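Local structure of acyl-CoA dehydrogenase (Geobacillus kaustophilus, 2PG0) at residues M16-F21 with L81-S86; V252-Q257 with T303-V308. The protein is an FAD-dependent acyl-CoA dehydrogenase that probably introduces a double bond between the alpha and beta carbons of acyl chains. All coordinates share one frame; numbering follows the deposited sequence.

Interaction 1 of 2, residues M16-F21 with L81-S86; sequences MFRAAF and LEKVGS
Phe-21 and Leu-81 supply the apolar half of this contact between helix 12-28 and the last turn of helix 71-84. Leu-81 meets the rim of the phenyl ring, not its face: CG lies close to the ring plane, 3.9 Å from Phe-21 CZ. Its methyl CD2 is also 3.9 Å from Phe-21 CZ, so one ring corner touches both the branch point and one branch of the leucine. The two side chains cross at about a right angle. A chi1 of -173° sets CG of Phe-21 anti to the backbone N and puts CZ at the leucine, which lets side chains touch although the nearest CA atoms, Phe-21 CA and Leu-81 CA, are 9.2 Å apart.

The polar half pairs two cations. Arg-18 NH1 and Lys-83 NZ are 3.9 Å apart, the ammonium approaching the guanidinium obliquely. Arginine bends at chi3 (-65°), whereas the lysine chain runs extended beyond CG. Their proximity is explained by a shared anion: both NH1 and NZ form salt bridges to Glu-80 OE2, and NH1 has a second carboxylate partner in Glu-79. The glutamates probably offset much of the repulsion between the like charges.

Only 132 Å² is buried by the two segments together, which fits two helix segments that meet only through side chains. Gly-85, with an extended backbone (phi 177°), is the first residue to leave helical geometry after helix 71-84. Arg-357 and Arg-358 of helix 354-361 donate to carbonyls of this last turn, from Glu-82, Lys-83 and Val-84. Within the all-helical N-terminal domain of the acyl-CoA dehydrogenase fold, helix 12-28 lies along one flank of helix 71-84, with Phe-55 edge-to-face against Phe-21, while Glu-82 and Lys-83 reach the long helix 237-273.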
ATOM      1  N   MET A  16     -13.068  29.571 -23.475  1.00 22.55           N
ATOM      2  CA  MET A  16     -12.352  30.655 -24.161  1.00 23.87           C
ATOM      3  C   MET A  16     -11.455  31.425 -23.192  1.00 22.10           C
ATOM      4  O   MET A  16     -10.347  31.820 -23.558  1.00 21.70           O
ATOM      5  CB  MET A  16     -13.258  31.593 -24.987  1.00 23.78           C
ATOM      6  CG  MET A  16     -14.716  31.722 -24.588  1.00 26.17           C
ATOM      7  SD  MET A  16     -15.765  32.485 -25.884  1.00 29.46           S
ATOM      8  CE  MET A  16     -16.061  31.117 -26.997  1.00 30.15           C
ATOM      9  N   PHE A  17     -11.924  31.607 -21.958  1.00 21.03           N
ATOM     10  CA  PHE A  17     -11.109  32.233 -20.914  1.00 20.11           C
ATOM     11  C   PHE A  17      -9.824  31.450 -20.629  1.00 19.12           C
ATOM     12  O   PHE A  17      -8.753  32.053 -20.497  1.00 18.81           O
ATOM     13  CB  PHE A  17     -11.906  32.441 -19.620  1.00 20.40           C
ATOM     14  CG  PHE A  17     -11.074  32.958 -18.476  1.00 21.11           C
ATOM     15  CD1 PHE A  17     -10.779  34.315 -18.370  1.00 22.78           C
ATOM     16  CD2 PHE A  17     -10.566  32.082 -17.513  1.00 21.76           C
ATOM     17  CE1 PHE A  17      -9.999  34.794 -17.315  1.00 23.29           C
ATOM     18  CE2 PHE A  17      -9.786  32.557 -16.458  1.00 20.94           C
ATOM     19  CZ  PHE A  17      -9.503  33.905 -16.359  1.00 21.63           C
ATOM     20  N   ARG A  18      -9.938  30.124 -20.516  1.00 18.14           N
ATOM     21  CA  ARG A  18      -8.774  29.270 -20.284  1.00 17.05           C
ATOM     22  C   ARG A  18      -7.719  29.451 -21.374  1.00 17.36           C
ATOM     23  O   ARG A  18      -6.525  29.560 -21.079  1.00 16.49           O
ATOM     24  CB  ARG A  18      -9.160  27.791 -20.177  1.00 16.97           C
ATOM     25  CG  ARG A  18      -8.006  26.904 -19.696  1.00 16.18           C
ATOM     26  CD  ARG A  18      -8.324  25.423 -19.828  1.00 16.65           C
ATOM     27  NE  ARG A  18      -9.421  25.021 -18.948  1.00 16.54           N
ATOM     28  CZ  ARG A  18      -9.277  24.655 -17.673  1.00 17.97           C
ATOM     29  NH1 ARG A  18      -8.074  24.644 -17.103  1.00 17.36           N
ATOM     30  NH2 ARG A  18     -10.343  24.300 -16.962  1.00 17.83           N
ATOM     31  N   ALA A  19      -8.169  29.485 -22.628  1.00 17.03           N
ATOM     32  CA  ALA A  19      -7.265  29.668 -23.760  1.00 17.04           C
ATOM     33  C   ALA A  19      -6.582  31.038 -23.705  1.00 16.96           C
ATOM     34  O   ALA A  19      -5.377  31.141 -23.958  1.00 17.04           O
ATOM     35  CB  ALA A  19      -8.015  29.483 -25.082  1.00 17.26           C
ATOM     36  N   ALA A  20      -7.346  32.077 -23.364  1.00 17.20           N
ATOM     37  CA  ALA A  20      -6.806  33.439 -23.250  1.00 17.10           C
ATOM     38  C   ALA A  20      -5.782  33.538 -22.114  1.00 17.05           C
ATOM     39  O   ALA A  20      -4.716  34.151 -22.266  1.00 16.42           O
ATOM     40  CB  ALA A  20      -7.930  34.453 -23.048  1.00 17.44           C
ATOM     41  N   PHE A  21      -6.118  32.939 -20.972  1.00 16.45           N
ATOM     42  CA  PHE A  21      -5.231  32.951 -19.813  1.00 16.10           C
ATOM     43  C   PHE A  21      -3.960  32.137 -20.096  1.00 16.23           C
ATOM     44  O   PHE A  21      -2.858  32.567 -19.746  1.00 16.03           O
ATOM     45  CB  PHE A  21      -5.974  32.463 -18.553  1.00 15.78           C
ATOM     46  CG  PHE A  21      -5.186  32.610 -17.283  1.00 15.54           C
ATOM     47  CD1 PHE A  21      -4.608  33.835 -16.933  1.00 15.08           C
ATOM     48  CD2 PHE A  21      -5.024  31.520 -16.427  1.00 15.39           C
ATOM     49  CE1 PHE A  21      -3.870  33.968 -15.751  1.00 15.57           C
ATOM     50  CE2 PHE A  21      -4.296  31.648 -15.239  1.00 15.03           C
ATOM     51  CZ  PHE A  21      -3.716  32.864 -14.900  1.00 16.32           C
ATOM     52  N   LEU A  81      -2.299  28.135 -13.554  1.00 12.36           N
ATOM     53  CA  LEU A  81      -1.098  28.554 -12.831  1.00 12.17           C
ATOM     54  C   LEU A  81      -0.290  27.348 -12.324  1.00 12.14           C
ATOM     55  O   LEU A  81       0.942  27.364 -12.363  1.00 11.62           O
ATOM     56  CB  LEU A  81      -1.457  29.493 -11.680  1.00 12.72           C
ATOM     57  CG  LEU A  81      -1.841  30.927 -12.062  1.00 12.55           C
ATOM     58  CD1 LEU A  81      -2.357  31.660 -10.845  1.00 13.82           C
ATOM     59  CD2 LEU A  81      -0.670  31.692 -12.694  1.00 13.16           C
ATOM     60  N   GLU A  82      -0.980  26.315 -11.846  1.00 11.69           N
ATOM     61  CA  GLU A  82      -0.300  25.091 -11.409  1.00 12.08           C
ATOM     62  C   GLU A  82       0.387  24.395 -12.579  1.00 11.91           C
ATOM     63  O   GLU A  82       1.471  23.830 -12.424  1.00 11.02           O
ATOM     64  CB  GLU A  82      -1.255  24.138 -10.682  1.00 12.34           C
ATOM     65  CG  GLU A  82      -0.572  22.908 -10.034  1.00 14.02           C
ATOM     66  CD  GLU A  82       0.415  23.274  -8.911  1.00 15.92           C
ATOM     67  OE1 GLU A  82       0.215  24.294  -8.214  1.00 17.92           O
ATOM     68  OE2 GLU A  82       1.392  22.523  -8.712  1.00 18.50           O
ATOM     69  N   LYS A  83      -0.231  24.460 -13.756  1.00 11.78           N
ATOM     70  CA  LYS A  83       0.393  23.923 -14.959  1.00 12.01           C
ATOM     71  C   LYS A  83       1.756  24.560 -15.222  1.00 11.78           C
ATOM     72  O   LYS A  83       2.654  23.911 -15.756  1.00 11.51           O
ATOM     73  CB  LYS A  83      -0.539  24.061 -16.165  1.00 12.37           C
ATOM     74  CG  LYS A  83      -1.703  23.072 -16.112  1.00 13.35           C
ATOM     75  CD  LYS A  83      -2.662  23.253 -17.269  1.00 14.83           C
ATOM     76  CE  LYS A  83      -3.957  22.498 -17.026  1.00 17.09           C
ATOM     77  NZ  LYS A  83      -4.874  22.627 -18.207  1.00 17.13           N
ATOM     78  N   VAL A  84       1.904  25.828 -14.834  1.00 11.35           N
ATOM     79  CA  VAL A  84       3.216  26.476 -14.843  1.00 11.48           C
ATOM     80  C   VAL A  84       4.054  25.926 -13.678  1.00 11.39           C
ATOM     81  O   VAL A  84       5.095  25.305 -13.895  1.00 11.78           O
ATOM     82  CB  VAL A  84       3.124  28.022 -14.776  1.00 11.61           C
ATOM     83  CG1 VAL A  84       4.523  28.658 -14.874  1.00 11.38           C
ATOM     84  CG2 VAL A  84       2.195  28.569 -15.885  1.00 10.95           C
ATOM     85  N   GLY A  85       3.588  26.144 -12.452  1.00 11.81           N
ATOM     86  CA  GLY A  85       4.275  25.582 -11.276  1.00 11.60           C
ATOM     87  C   GLY A  85       3.664  25.978  -9.949  1.00 11.30           C
ATOM     88  O   GLY A  85       2.965  26.988  -9.847  1.00 11.43           O
ATOM     89  N   SER A  86       3.962  25.181  -8.923  1.00 11.57           N
ATOM     90  CA  SER A  86       3.388  25.361  -7.591  1.00 11.87           C
ATOM     91  C   SER A  86       3.818  26.652  -6.901  1.00 11.85           C
ATOM     92  O   SER A  86       3.166  27.089  -5.958  1.00 12.41           O
ATOM     93  CB  SER A  86       3.753  24.159  -6.704  1.00 11.75           C
ATOM     94  OG  SER A  86       3.301  22.954  -7.286  1.00 13.25           O
TER

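Interaction 2 of 2, residues V252-Q257 with T303-V308; sequences VAIAAQ and TFVDRV
Val-305 carries most of this buried contact, its two methyls dividing the opposing helix between them. CG2 lies 3.9 Å from Ile-254 CG1 and 4.2 Å from Ala-253 CB, so one methyl touches two successive residues. CG1 takes the other direction and comes 4.2 Å from Gln-257 CG, one turn farther along. A chi1 of 77° spreads the branches in this way, with CG2 anti to the backbone N and CG1 between that N and the carbonyl carbon.

Gln-257 contributes the aliphatic part of its chain. The bend at chi2 (63°) turns the amide aside from the valine methyl, and NE2 is hydrogen-bonded to Glu-261 OE2 and to the Ile-298 carbonyl on the partner helix; NE2 of this buried residue therefore has two acceptors. Here helices 237-273 and 285-313, both of the C-terminal helical domain of the acyl-CoA dehydrogenase fold, run nearly antiparallel: the short segments are inclined at 150°, with axes 10.4 Å apart at closest approach. Nearest along the backbone are Ile-254 CA and Val-305 CA, at 6.9 Å.

Ile-254 crosses Val-305 at about a right angle and also touches Ile-309, a turn farther on, as well as Val-75 and Glu-79 of helix 71-84. Ile-329 of helix 319-343 packs on both Val-305 and Gln-257, whereas Thr-303 and Phe-304 pack against a second subunit.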
ATOM      1  N   VAL A 252      -6.478  23.879  -2.534  1.00 13.34           N
ATOM      2  CA  VAL A 252      -5.361  22.938  -2.432  1.00 13.56           C
ATOM      3  C   VAL A 252      -5.641  21.632  -3.182  1.00 12.64           C
ATOM      4  O   VAL A 252      -4.776  21.143  -3.903  1.00 12.41           O
ATOM      5  CB  VAL A 252      -4.982  22.670  -0.958  1.00 13.91           C
ATOM      6  CG1 VAL A 252      -4.000  21.504  -0.840  1.00 14.18           C
ATOM      7  CG2 VAL A 252      -4.393  23.946  -0.348  1.00 14.03           C
ATOM      8  N   ALA A 253      -6.851  21.091  -3.033  1.00 12.29           N
ATOM      9  CA  ALA A 253      -7.237  19.870  -3.743  1.00 12.06           C
ATOM     10  C   ALA A 253      -7.167  20.066  -5.258  1.00 12.34           C
ATOM     11  O   ALA A 253      -6.664  19.195  -5.973  1.00 11.99           O
ATOM     12  CB  ALA A 253      -8.634  19.419  -3.325  1.00 12.27           C
ATOM     13  N   ILE A 254      -7.657  21.216  -5.733  1.00 12.09           N
ATOM     14  CA  ILE A 254      -7.609  21.535  -7.174  1.00 12.65           C
ATOM     15  C   ILE A 254      -6.166  21.570  -7.702  1.00 12.36           C
ATOM     16  O   ILE A 254      -5.873  20.968  -8.745  1.00 12.21           O
ATOM     17  CB  ILE A 254      -8.364  22.848  -7.508  1.00 12.40           C
ATOM     18  CG1 ILE A 254      -9.870  22.660  -7.287  1.00 13.55           C
ATOM     19  CG2 ILE A 254      -8.071  23.298  -8.954  1.00 12.77           C
ATOM     20  CD1 ILE A 254     -10.676  23.967  -7.195  1.00 13.78           C
ATOM     21  N   ALA A 255      -5.274  22.242  -6.971  1.00 12.23           N
ATOM     22  CA  ALA A 255      -3.863  22.364  -7.368  1.00 12.08           C
ATOM     23  C   ALA A 255      -3.131  21.024  -7.348  1.00 12.32           C
ATOM     24  O   ALA A 255      -2.312  20.731  -8.224  1.00 11.83           O
ATOM     25  CB  ALA A 255      -3.135  23.388  -6.483  1.00 12.34           C
ATOM     26  N   ALA A 256      -3.418  20.202  -6.343  1.00 11.85           N
ATOM     27  CA  ALA A 256      -2.801  18.884  -6.279  1.00 11.61           C
ATOM     28  C   ALA A 256      -3.286  17.963  -7.415  1.00 11.45           C
ATOM     29  O   ALA A 256      -2.496  17.193  -7.978  1.00 11.33           O
ATOM     30  CB  ALA A 256      -3.034  18.250  -4.912  1.00 12.05           C
ATOM     31  N   GLN A 257      -4.572  18.053  -7.753  1.00 11.12           N
ATOM     32  CA  GLN A 257      -5.151  17.265  -8.840  1.00 11.23           C
ATOM     33  C   GLN A 257      -4.454  17.627 -10.155  1.00 11.22           C
ATOM     34  O   GLN A 257      -4.031  16.749 -10.911  1.00 11.08           O
ATOM     35  CB  GLN A 257      -6.667  17.496  -8.941  1.00 11.46           C
ATOM     36  CG  GLN A 257      -7.363  16.727 -10.074  1.00 12.60           C
ATOM     37  CD  GLN A 257      -7.272  15.222  -9.924  1.00 13.74           C
ATOM     38  OE1 GLN A 257      -7.327  14.683  -8.811  1.00 14.00           O
ATOM     39  NE2 GLN A 257      -7.119  14.532 -11.050  1.00 14.71           N
ATOM     40  N   THR A 303     -12.872  13.357 -11.034  1.00 12.99           N
ATOM     41  CA  THR A 303     -14.323  13.213 -10.915  1.00 13.28           C
ATOM     42  C   THR A 303     -14.821  13.714  -9.554  1.00 12.88           C
ATOM     43  O   THR A 303     -15.843  14.405  -9.478  1.00 12.51           O
ATOM     44  CB  THR A 303     -14.759  11.758 -11.166  1.00 13.29           C
ATOM     45  OG1 THR A 303     -14.238  11.329 -12.433  1.00 15.12           O
ATOM     46  CG2 THR A 303     -16.293  11.621 -11.184  1.00 13.89           C
ATOM     47  N   PHE A 304     -14.089  13.387  -8.488  1.00 12.03           N
ATOM     48  CA  PHE A 304     -14.498  13.779  -7.139  1.00 11.95           C
ATOM     49  C   PHE A 304     -14.355  15.286  -6.914  1.00 12.17           C
ATOM     50  O   PHE A 304     -15.299  15.946  -6.457  1.00 12.19           O
ATOM     51  CB  PHE A 304     -13.704  12.995  -6.085  1.00 12.13           C
ATOM     52  CG  PHE A 304     -14.261  13.109  -4.698  1.00 11.91           C
ATOM     53  CD1 PHE A 304     -15.361  12.340  -4.315  1.00 13.23           C
ATOM     54  CD2 PHE A 304     -13.693  13.984  -3.773  1.00 14.60           C
ATOM     55  CE1 PHE A 304     -15.887  12.435  -3.032  1.00 12.98           C
ATOM     56  CE2 PHE A 304     -14.211  14.084  -2.474  1.00 13.74           C
ATOM     57  CZ  PHE A 304     -15.310  13.305  -2.108  1.00 13.57           C
ATOM     58  N   VAL A 305     -13.190  15.842  -7.244  1.00 12.06           N
ATOM     59  CA  VAL A 305     -12.991  17.287  -7.041  1.00 12.99           C
ATOM     60  C   VAL A 305     -13.982  18.113  -7.873  1.00 13.12           C
ATOM     61  O   VAL A 305     -14.494  19.128  -7.397  1.00 13.27           O
ATOM     62  CB  VAL A 305     -11.517  17.724  -7.262  1.00 12.87           C
ATOM     63  CG1 VAL A 305     -11.168  17.795  -8.742  1.00 12.66           C
ATOM     64  CG2 VAL A 305     -11.232  19.056  -6.555  1.00 13.73           C
ATOM     65  N   ASP A 306     -14.275  17.646  -9.088  1.00 13.60           N
ATOM     66  CA  ASP A 306     -15.234  18.311  -9.971  1.00 14.00           C
ATOM     67  C   ASP A 306     -16.630  18.318  -9.359  1.00 14.27           C
ATOM     68  O   ASP A 306     -17.343  19.324  -9.428  1.00 14.24           O
ATOM     69  CB  ASP A 306     -15.268  17.640 -11.350  1.00 14.22           C
ATOM     70  CG  ASP A 306     -14.164  18.135 -12.283  1.00 14.63           C
ATOM     71  OD1 ASP A 306     -13.391  19.059 -11.921  1.00 16.00           O
ATOM     72  OD2 ASP A 306     -14.082  17.590 -13.399  1.00 17.05           O
ATOM     73  N   ARG A 307     -17.008  17.202  -8.736  1.00 14.31           N
ATOM     74  CA  ARG A 307     -18.295  17.132  -8.042  1.00 14.40           C
ATOM     75  C   ARG A 307     -18.335  18.074  -6.834  1.00 13.91           C
ATOM     76  O   ARG A 307     -19.331  18.769  -6.614  1.00 13.31           O
ATOM     77  CB  ARG A 307     -18.623  15.687  -7.643  1.00 14.80           C
ATOM     78  CG  ARG A 307     -20.006  15.493  -7.046  1.00 16.06           C
ATOM     79  CD  ARG A 307     -21.104  15.818  -8.048  1.00 19.25           C
ATOM     80  NE  ARG A 307     -22.414  15.713  -7.413  1.00 23.02           N
ATOM     81  CZ  ARG A 307     -23.017  16.720  -6.796  1.00 24.99           C
ATOM     82  NH1 ARG A 307     -22.438  17.913  -6.756  1.00 28.50           N
ATOM     83  NH2 ARG A 307     -24.203  16.542  -6.234  1.00 28.66           N
ATOM     84  N   VAL A 308     -17.255  18.097  -6.060  1.00 13.78           N
ATOM     85  CA  VAL A 308     -17.148  19.004  -4.921  1.00 14.37           C
ATOM     86  C   VAL A 308     -17.216  20.479  -5.352  1.00 14.45           C
ATOM     87  O   VAL A 308     -17.902  21.273  -4.711  1.00 14.51           O
ATOM     88  CB  VAL A 308     -15.887  18.697  -4.061  1.00 14.48           C
ATOM     89  CG1 VAL A 308     -15.683  19.748  -2.984  1.00 15.05           C
ATOM     90  CG2 VAL A 308     -16.017  17.308  -3.413  1.00 14.56           C
TER

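Interaction 1 comes first along the chain, in the N-terminal helical domain; both segments of interaction 2 follow in the C-terminal one. Their centres are about 16 Å apart, yet they touch directly: Glu-82 CG lies 3.3 Å from Ala-255 O, a packing contact between helix 71-84 and helix 237-273. These two helices therefore join the interactions, each taking part in one of them and packing on the other. Interaction 1 links helices 12-28 and 71-84; interaction 2 links helices 237-273 and 285-313. Together they trace a continuous path of helix packing from the N-terminal domain into the C-terminal one, where residues of 303-308 also meet a second subunit of the tetramer.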